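Acetylornithine aminotransferase (Aquifex aeolicus, PDB 2EH6) catalyses the pyridoxal-phosphate-dependent transamination of N(2)-acetyl-L-ornithine with 2-oxoglutarate, a step of arginine biosynthesis, yielding the semialdehyde of N-acetyl-L-glutamate together with L-glutamate. Local coordinates at residues 160-165 with 199-204; 228-233 with 315-320. All coordinates share one frame; numbering follows the deposited sequence.

Interaction 1: 160-165 with 199-204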
ATOM      1  N   ASN A 160     -19.033 -20.420  10.496  1.00 36.78           N
ATOM      2  CA  ASN A 160     -19.677 -21.304  11.464  1.00 40.12           C
ATOM      3  C   ASN A 160     -20.478 -22.423  10.808  1.00 40.63           C
ATOM      4  O   ASN A 160     -21.369 -23.004  11.425  1.00 41.27           O
ATOM      5  CB  ASN A 160     -20.577 -20.505  12.408  1.00 39.74           C
ATOM      6  CG  ASN A 160     -19.802 -19.484  13.211  1.00 41.29           C
ATOM      7  OD1 ASN A 160     -18.684 -19.748  13.653  1.00 40.80           O
ATOM      8  ND2 ASN A 160     -20.395 -18.315  13.414  1.00 40.54           N
ATOM      9  N   ASP A 161     -20.152 -22.712   9.552  1.00 41.19           N
ATOM     10  CA  ASP A 161     -20.805 -23.770   8.789  1.00 41.61           C
ATOM     11  C   ASP A 161     -19.665 -24.612   8.234  1.00 41.69           C
ATOM     12  O   ASP A 161     -19.212 -24.398   7.110  1.00 40.13           O
ATOM     13  CB  ASP A 161     -21.623 -23.170   7.642  1.00 43.07           C
ATOM     14  CG  ASP A 161     -22.399 -24.218   6.867  1.00 44.10           C
ATOM     15  OD1 ASP A 161     -22.072 -25.417   6.997  1.00 45.48           O
ATOM     16  OD2 ASP A 161     -23.329 -23.841   6.120  1.00 42.57           O
ATOM     17  N   ILE A 162     -19.201 -25.566   9.032  1.00 41.49           N
ATOM     18  CA  ILE A 162     -18.082 -26.411   8.642  1.00 42.46           C
ATOM     19  C   ILE A 162     -18.354 -27.264   7.406  1.00 43.08           C
ATOM     20  O   ILE A 162     -17.431 -27.601   6.666  1.00 42.51           O
ATOM     21  CB  ILE A 162     -17.649 -27.320   9.817  1.00 42.55           C
ATOM     22  CG1 ILE A 162     -16.184 -27.725   9.648  1.00 43.68           C
ATOM     23  CG2 ILE A 162     -18.535 -28.555   9.884  1.00 44.10           C
ATOM     24  CD1 ILE A 162     -15.224 -26.551   9.695  1.00 42.48           C
ATOM     25  N   ASP A 163     -19.618 -27.607   7.177  1.00 44.27           N
ATOM     26  CA  ASP A 163     -19.972 -28.418   6.021  1.00 44.73           C
ATOM     27  C   ASP A 163     -19.780 -27.641   4.724  1.00 43.68           C
ATOM     28  O   ASP A 163     -19.405 -28.219   3.704  1.00 43.76           O
ATOM     29  CB  ASP A 163     -21.419 -28.918   6.131  1.00 47.21           C
ATOM     30  CG  ASP A 163     -21.596 -29.969   7.222  1.00 49.53           C
ATOM     31  OD1 ASP A 163     -20.794 -30.926   7.261  1.00 50.68           O
ATOM     32  OD2 ASP A 163     -22.535 -29.842   8.036  1.00 50.36           O
ATOM     33  N   SER A 164     -20.026 -26.333   4.762  1.00 42.00           N
ATOM     34  CA  SER A 164     -19.861 -25.503   3.569  1.00 40.88           C
ATOM     35  C   SER A 164     -18.390 -25.482   3.171  1.00 39.83           C
ATOM     36  O   SER A 164     -18.059 -25.267   2.004  1.00 39.92           O
ATOM     37  CB  SER A 164     -20.352 -24.069   3.821  1.00 40.47           C
ATOM     38  OG  SER A 164     -19.528 -23.393   4.753  1.00 39.71           O
ATOM     39  N   VAL A 165     -17.512 -25.706   4.143  1.00 38.62           N
ATOM     40  CA  VAL A 165     -16.080 -25.731   3.880  1.00 39.77           C
ATOM     41  C   VAL A 165     -15.714 -27.034   3.162  1.00 41.48           C
ATOM     42  O   VAL A 165     -14.976 -27.023   2.178  1.00 42.03           O
ATOM     43  CB  VAL A 165     -15.261 -25.623   5.190  1.00 39.49           C
ATOM     44  CG1 VAL A 165     -13.774 -25.640   4.881  1.00 37.58           C
ATOM     45  CG2 VAL A 165     -15.630 -24.344   5.931  1.00 38.99           C
ATOM     46  N   GLN A 199      -9.411 -25.676  12.184  1.00 41.08           N
ATOM     47  CA  GLN A 199      -8.001 -25.927  12.447  1.00 43.73           C
ATOM     48  C   GLN A 199      -7.729 -27.403  12.154  1.00 45.79           C
ATOM     49  O   GLN A 199      -6.709 -27.755  11.558  1.00 45.76           O
ATOM     50  CB  GLN A 199      -7.671 -25.613  13.909  1.00 44.90           C
ATOM     51  CG  GLN A 199      -6.226 -25.886  14.298  1.00 46.99           C
ATOM     52  CD  GLN A 199      -5.251 -24.931  13.639  1.00 48.94           C
ATOM     53  OE1 GLN A 199      -5.143 -23.767  14.028  1.00 49.75           O
ATOM     54  NE2 GLN A 199      -4.538 -25.417  12.627  1.00 49.82           N
ATOM     55  N   GLU A 200      -8.663 -28.254  12.577  1.00 46.89           N
ATOM     56  CA  GLU A 200      -8.567 -29.701  12.379  1.00 48.75           C
ATOM     57  C   GLU A 200      -8.491 -30.037  10.897  1.00 47.88           C
ATOM     58  O   GLU A 200      -7.624 -30.794  10.463  1.00 47.75           O
ATOM     59  CB  GLU A 200      -9.788 -30.393  12.989  1.00 51.32           C
ATOM     60  CG  GLU A 200      -9.839 -31.893  12.758  1.00 55.53           C
ATOM     61  CD  GLU A 200     -11.189 -32.491  13.110  1.00 57.96           C
ATOM     62  OE1 GLU A 200     -12.190 -32.123  12.457  1.00 58.51           O
ATOM     63  OE2 GLU A 200     -11.249 -33.325  14.040  1.00 60.39           O
ATOM     64  N   ILE A 201      -9.414 -29.469  10.130  1.00 48.43           N
ATOM     65  CA  ILE A 201      -9.470 -29.690   8.694  1.00 49.51           C
ATOM     66  C   ILE A 201      -8.143 -29.360   8.027  1.00 50.08           C
ATOM     67  O   ILE A 201      -7.644 -30.129   7.206  1.00 50.06           O
ATOM     68  CB  ILE A 201     -10.569 -28.825   8.050  1.00 51.08           C
ATOM     69  CG1 ILE A 201     -11.940 -29.283   8.547  1.00 52.39           C
ATOM     70  CG2 ILE A 201     -10.483 -28.914   6.536  1.00 52.11           C
ATOM     71  CD1 ILE A 201     -13.093 -28.486   7.969  1.00 54.07           C
ATOM     72  N   CYS A 202      -7.572 -28.213   8.380  1.00 49.28           N
ATOM     73  CA  CYS A 202      -6.303 -27.803   7.794  1.00 48.86           C
ATOM     74  C   CYS A 202      -5.182 -28.798   8.056  1.00 49.27           C
ATOM     75  O   CYS A 202      -4.429 -29.137   7.145  1.00 49.54           O
ATOM     76  CB  CYS A 202      -5.911 -26.414   8.303  1.00 47.62           C
ATOM     77  SG  CYS A 202      -6.987 -25.114   7.652  1.00 43.33           S
ATOM     78  N   LYS A 203      -5.073 -29.273   9.292  1.00 50.44           N
ATOM     79  CA  LYS A 203      -4.031 -30.237   9.633  1.00 53.13           C
ATOM     80  C   LYS A 203      -4.219 -31.576   8.922  1.00 53.81           C
ATOM     81  O   LYS A 203      -3.254 -32.173   8.454  1.00 54.92           O
ATOM     82  CB  LYS A 203      -3.992 -30.474  11.146  1.00 55.31           C
ATOM     83  CG  LYS A 203      -3.067 -31.617  11.568  1.00 56.86           C
ATOM     84  CD  LYS A 203      -3.022 -31.787  13.083  1.00 58.90           C
ATOM     85  CE  LYS A 203      -2.039 -30.826  13.739  1.00 59.78           C
ATOM     86  NZ  LYS A 203      -0.623 -31.131  13.373  1.00 61.11           N
ATOM     87  N   GLU A 204      -5.463 -32.039   8.834  1.00 54.79           N
ATOM     88  CA  GLU A 204      -5.774 -33.337   8.223  1.00 55.56           C
ATOM     89  C   GLU A 204      -5.827 -33.308   6.684  1.00 54.65           C
ATOM     90  O   GLU A 204      -5.402 -34.230   6.005  1.00 55.28           O
ATOM     91  CB  GLU A 204      -7.090 -33.847   8.809  1.00 57.74           C
ATOM     92  CG  GLU A 204      -6.935 -34.277  10.267  1.00 61.99           C
ATOM     93  CD  GLU A 204      -8.220 -34.918  10.750  1.00 64.33           C
ATOM     94  OE1 GLU A 204      -8.636 -35.912  10.171  1.00 65.94           O
ATOM     95  OE2 GLU A 204      -8.790 -34.422  11.724  1.00 66.19           O
TER
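D161 O takes a hydrogen bond of 2.6 Å from S164 OG, at the N-terminus of the short helix 162-166 whose I162 and V165 lean on I201. It is a helix N-cap, with D161 as the capping residue, set beside the longer helix 192-205 in the large, cofactor-binding domain of a class-III aminotransferase, whose mixed sheet holds strands 154-157 and 208-212. The hydroxyl meets D161 O in the carbonyl plane, and the backbone amide S164 N adds a weak bond of 3.1 Å to D161 O. The same amide also reaches the cap side chain, D161 OD1, at 3.2 Å; it approaches from above the carboxylate plane, 68° out of it, rather than within it. S164 OG is engaged a second time by K158 N, which ties the helix start to the residue following strand 154-157. N160 adds a further tie, its OD1 bonding to S191 N and its ND2 to E189 O, just ahead of helix 192-205.

No hydrogen bond joins the two segments; three aliphatic side chains do the joining, over a modest 103 Å² of buried surface. I162 and I201 reach for each other tip to tip, and the CD1 methyl of I201 also lies 3.6 Å from CG1 of I162. The I201 chain can stretch this far because CD1 is anti to CA (chi2 180°). L169 packs on I201 too, while F194 and K197, earlier on the same helix, touch I162. The backbones stay well apart, with V165 CA 9.1 Å from I201 CA. V165 completes the patch more loosely, its CG1 being 4.3 Å from I201 CD1, whereas the two isoleucines are pressed tighter than an ordinary van der Waals contact, I162 CD1 to I201 CD1 at 3.4 Å.

Interaction 2: 228-233 with 315-320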
ATOM      1  N   GLN A 228      -5.368 -15.997  19.312  1.00 34.56           N
ATOM      2  CA  GLN A 228      -4.928 -16.544  20.588  1.00 37.38           C
ATOM      3  C   GLN A 228      -6.092 -16.864  21.524  1.00 39.61           C
ATOM      4  O   GLN A 228      -5.942 -17.637  22.468  1.00 40.75           O
ATOM      5  CB  GLN A 228      -3.957 -15.569  21.262  1.00 36.61           C
ATOM      6  CG  GLN A 228      -2.753 -15.224  20.396  1.00 36.43           C
ATOM      7  CD  GLN A 228      -1.864 -14.168  21.021  1.00 36.66           C
ATOM      8  OE1 GLN A 228      -2.342 -13.137  21.486  1.00 37.37           O
ATOM      9  NE2 GLN A 228      -0.561 -14.413  21.020  1.00 40.23           N
ATOM     10  N   HIS A 229      -7.250 -16.270  21.266  1.00 40.68           N
ATOM     11  CA  HIS A 229      -8.425 -16.530  22.090  1.00 43.51           C
ATOM     12  C   HIS A 229      -8.861 -17.986  21.929  1.00 44.19           C
ATOM     13  O   HIS A 229      -9.528 -18.548  22.798  1.00 44.70           O
ATOM     14  CB  HIS A 229      -9.588 -15.624  21.670  1.00 44.45           C
ATOM     15  CG  HIS A 229      -9.490 -14.219  22.182  1.00 45.48           C
ATOM     16  ND1 HIS A 229      -9.613 -13.903  23.519  1.00 44.94           N
ATOM     17  CD2 HIS A 229      -9.331 -13.041  21.531  1.00 44.95           C
ATOM     18  CE1 HIS A 229      -9.538 -12.592  23.669  1.00 45.19           C
ATOM     19  NE2 HIS A 229      -9.368 -12.046  22.477  1.00 44.33           N
ATOM     20  N   PHE A 230      -8.477 -18.593  20.812  1.00 45.49           N
ATOM     21  CA  PHE A 230      -8.859 -19.972  20.524  1.00 46.67           C
ATOM     22  C   PHE A 230      -7.660 -20.901  20.380  1.00 47.11           C
ATOM     23  O   PHE A 230      -7.786 -22.007  19.855  1.00 48.34           O
ATOM     24  CB  PHE A 230      -9.689 -20.000  19.242  1.00 46.95           C
ATOM     25  CG  PHE A 230     -10.834 -19.030  19.246  1.00 48.69           C
ATOM     26  CD1 PHE A 230     -12.055 -19.375  19.818  1.00 49.51           C
ATOM     27  CD2 PHE A 230     -10.683 -17.756  18.701  1.00 49.31           C
ATOM     28  CE1 PHE A 230     -13.111 -18.466  19.849  1.00 49.24           C
ATOM     29  CE2 PHE A 230     -11.732 -16.839  18.726  1.00 49.46           C
ATOM     30  CZ  PHE A 230     -12.947 -17.194  19.301  1.00 49.85           C
ATOM     31  N   ASN A 231      -6.500 -20.450  20.845  1.00 47.03           N
ATOM     32  CA  ASN A 231      -5.280 -21.246  20.762  1.00 46.82           C
ATOM     33  C   ASN A 231      -5.073 -21.831  19.367  1.00 44.12           C
ATOM     34  O   ASN A 231      -4.678 -22.987  19.218  1.00 42.07           O
ATOM     35  CB  ASN A 231      -5.317 -22.377  21.796  1.00 51.31           C
ATOM     36  CG  ASN A 231      -5.311 -21.860  23.222  1.00 53.79           C
ATOM     37  OD1 ASN A 231      -4.391 -21.149  23.632  1.00 57.03           O
ATOM     38  ND2 ASN A 231      -6.339 -22.212  23.987  1.00 56.58           N
ATOM     39  N   LEU A 232      -5.344 -21.027  18.346  1.00 41.63           N
ATOM     40  CA  LEU A 232      -5.173 -21.474  16.969  1.00 38.86           C
ATOM     41  C   LEU A 232      -3.695 -21.470  16.601  1.00 37.55           C
ATOM     42  O   LEU A 232      -2.880 -20.856  17.290  1.00 36.85           O
ATOM     43  CB  LEU A 232      -5.946 -20.557  16.018  1.00 37.97           C
ATOM     44  CG  LEU A 232      -7.463 -20.592  16.177  1.00 37.44           C
ATOM     45  CD1 LEU A 232      -8.092 -19.443  15.417  1.00 35.99           C
ATOM     46  CD2 LEU A 232      -7.987 -21.926  15.687  1.00 36.88           C
ATOM     47  N   LYS A 233      -3.355 -22.156  15.515  1.00 35.55           N
ATOM     48  CA  LYS A 233      -1.972 -22.227  15.059  1.00 35.69           C
ATOM     49  C   LYS A 233      -1.894 -21.937  13.564  1.00 34.65           C
ATOM     50  O   LYS A 233      -1.588 -22.815  12.759  1.00 33.62           O
ATOM     51  CB  LYS A 233      -1.394 -23.613  15.358  1.00 38.56           C
ATOM     52  CG  LYS A 233      -1.353 -23.948  16.839  1.00 40.44           C
ATOM     53  CD  LYS A 233      -0.873 -25.373  17.070  1.00 44.04           C
ATOM     54  CE  LYS A 233      -0.750 -25.671  18.557  1.00 46.37           C
ATOM     55  NZ  LYS A 233      -2.033 -25.409  19.277  1.00 49.25           N
ATOM     56  N   LYS A 315     -22.385  -7.784  19.811  1.00 35.51           N
ATOM     57  CA  LYS A 315     -21.421  -8.717  19.241  1.00 35.94           C
ATOM     58  C   LYS A 315     -20.001  -8.213  19.432  1.00 36.44           C
ATOM     59  O   LYS A 315     -19.785  -7.037  19.732  1.00 36.36           O
ATOM     60  CB  LYS A 315     -21.701  -8.878  17.746  1.00 35.60           C
ATOM     61  CG  LYS A 315     -23.170  -9.140  17.421  1.00 36.60           C
ATOM     62  CD  LYS A 315     -23.499  -8.864  15.957  1.00 36.34           C
ATOM     63  CE  LYS A 315     -22.811  -9.835  15.016  1.00 38.64           C
ATOM     64  NZ  LYS A 315     -23.217  -9.599  13.599  1.00 39.37           N
ATOM     65  N   GLY A 316     -19.033  -9.106  19.264  1.00 35.57           N
ATOM     66  CA  GLY A 316     -17.647  -8.704  19.394  1.00 34.85           C
ATOM     67  C   GLY A 316     -16.919  -9.162  20.640  1.00 36.19           C
ATOM     68  O   GLY A 316     -17.481  -9.830  21.507  1.00 36.99           O
ATOM     69  N   ARG A 317     -15.653  -8.779  20.727  1.00 34.72           N
ATOM     70  CA  ARG A 317     -14.805  -9.145  21.847  1.00 35.21           C
ATOM     71  C   ARG A 317     -13.821  -8.003  22.092  1.00 33.83           C
ATOM     72  O   ARG A 317     -13.412  -7.322  21.150  1.00 32.65           O
ATOM     73  CB  ARG A 317     -14.062 -10.434  21.493  1.00 37.14           C
ATOM     74  CG  ARG A 317     -13.190 -11.007  22.581  1.00 43.48           C
ATOM     75  CD  ARG A 317     -12.367 -12.160  22.018  1.00 44.57           C
ATOM     76  NE  ARG A 317     -13.178 -13.309  21.622  1.00 47.17           N
ATOM     77  CZ  ARG A 317     -13.566 -14.275  22.453  1.00 49.17           C
ATOM     78  NH1 ARG A 317     -13.218 -14.238  23.734  1.00 49.18           N
ATOM     79  NH2 ARG A 317     -14.298 -15.285  22.000  1.00 48.94           N
ATOM     80  N   GLY A 318     -13.442  -7.797  23.351  1.00 32.42           N
ATOM     81  CA  GLY A 318     -12.508  -6.731  23.679  1.00 32.54           C
ATOM     82  C   GLY A 318     -13.059  -5.368  23.299  1.00 33.40           C
ATOM     83  O   GLY A 318     -14.137  -4.985  23.759  1.00 33.30           O
ATOM     84  N   LEU A 319     -12.325  -4.631  22.467  1.00 31.30           N
ATOM     85  CA  LEU A 319     -12.776  -3.317  22.030  1.00 32.28           C
ATOM     86  C   LEU A 319     -13.188  -3.314  20.559  1.00 32.27           C
ATOM     87  O   LEU A 319     -13.113  -2.289  19.873  1.00 31.50           O
ATOM     88  CB  LEU A 319     -11.708  -2.245  22.301  1.00 30.54           C
ATOM     89  CG  LEU A 319     -11.551  -1.869  23.783  1.00 30.36           C
ATOM     90  CD1 LEU A 319     -10.473  -0.813  23.957  1.00 27.98           C
ATOM     91  CD2 LEU A 319     -12.883  -1.356  24.315  1.00 27.82           C
ATOM     92  N   MET A 320     -13.592  -4.484  20.077  1.00 31.65           N
ATOM     93  CA  MET A 320     -14.101  -4.618  18.722  1.00 31.07           C
ATOM     94  C   MET A 320     -15.526  -5.086  18.973  1.00 31.51           C
ATOM     95  O   MET A 320     -15.803  -6.288  19.029  1.00 30.80           O
ATOM     96  CB  MET A 320     -13.354  -5.673  17.910  1.00 30.91           C
ATOM     97  CG  MET A 320     -13.832  -5.696  16.459  1.00 32.49           C
ATOM     98  SD  MET A 320     -13.102  -6.959  15.416  1.00 36.34           S
ATOM     99  CE  MET A 320     -11.487  -6.359  15.282  1.00 35.79           C
TER
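R317 lies across the imidazole of H229, its CD methylene over one ring face, though so close that the exact spacing is doubtful. The arginine chain bends about its CG-CD bond (chi3 -66°), which carries the guanidinium along the histidine: R317 NE comes within 3.8 Å of H229 CG, and R317 NH1 within 3.6 Å of H229 ND1. This overlap, with the planes tilted by 33°, is the tightly packed half and buries more of H229 than of F230. NE2 of H229 is hydrogen-bonded to T221 O, outside the two segments, which helps to set the rotation of the ring.

The looser half belongs to F230. Its CZ meets R317 NH2 at 3.6 Å, with the phenyl and guanidinium planes nearly perpendicular (85°), and no hydrogen bond joins the two segments. All three residues remain partly exposed.

R317 opens a type II' turn, with G318 at positive phi, closed by R317 N to M320 O and M320 N to R317 O. The contact thus joins the loop after strand 208-212 to the edge hairpin of strands 313-317 and 320-324 in the other sheet, with the H229 side chain about 8 Å from that of E213, inferred to bind pyridoxal phosphate. Around it, I181 of strand 181-182 touches R317, and F230 packs on E192 and L195 of helix 192-205.

How the interactions relate
The two contacts come in series along the chain, interaction 1 closing before interaction 2 opens, and lie about 18 Å apart, centre to centre. Helix 192-205 serves both. It carries I201 for interaction 1, and Q199, two residues earlier, reaches the loop of interaction 2, with Q199 OE1 2.8 Å from K233 N in a probable hydrogen bond. Interaction 1 stays beside the sheet containing strands 154-157 and 208-212, whereas interaction 2 links that sheet's 228-233 loop to the other seven-stranded sheet. The pair thus leads inward from the periphery, the centre of interaction 2 being about 12 Å from the chain centre against about 22 Å for interaction 1, to a junction between the two sheets near the cofactor site.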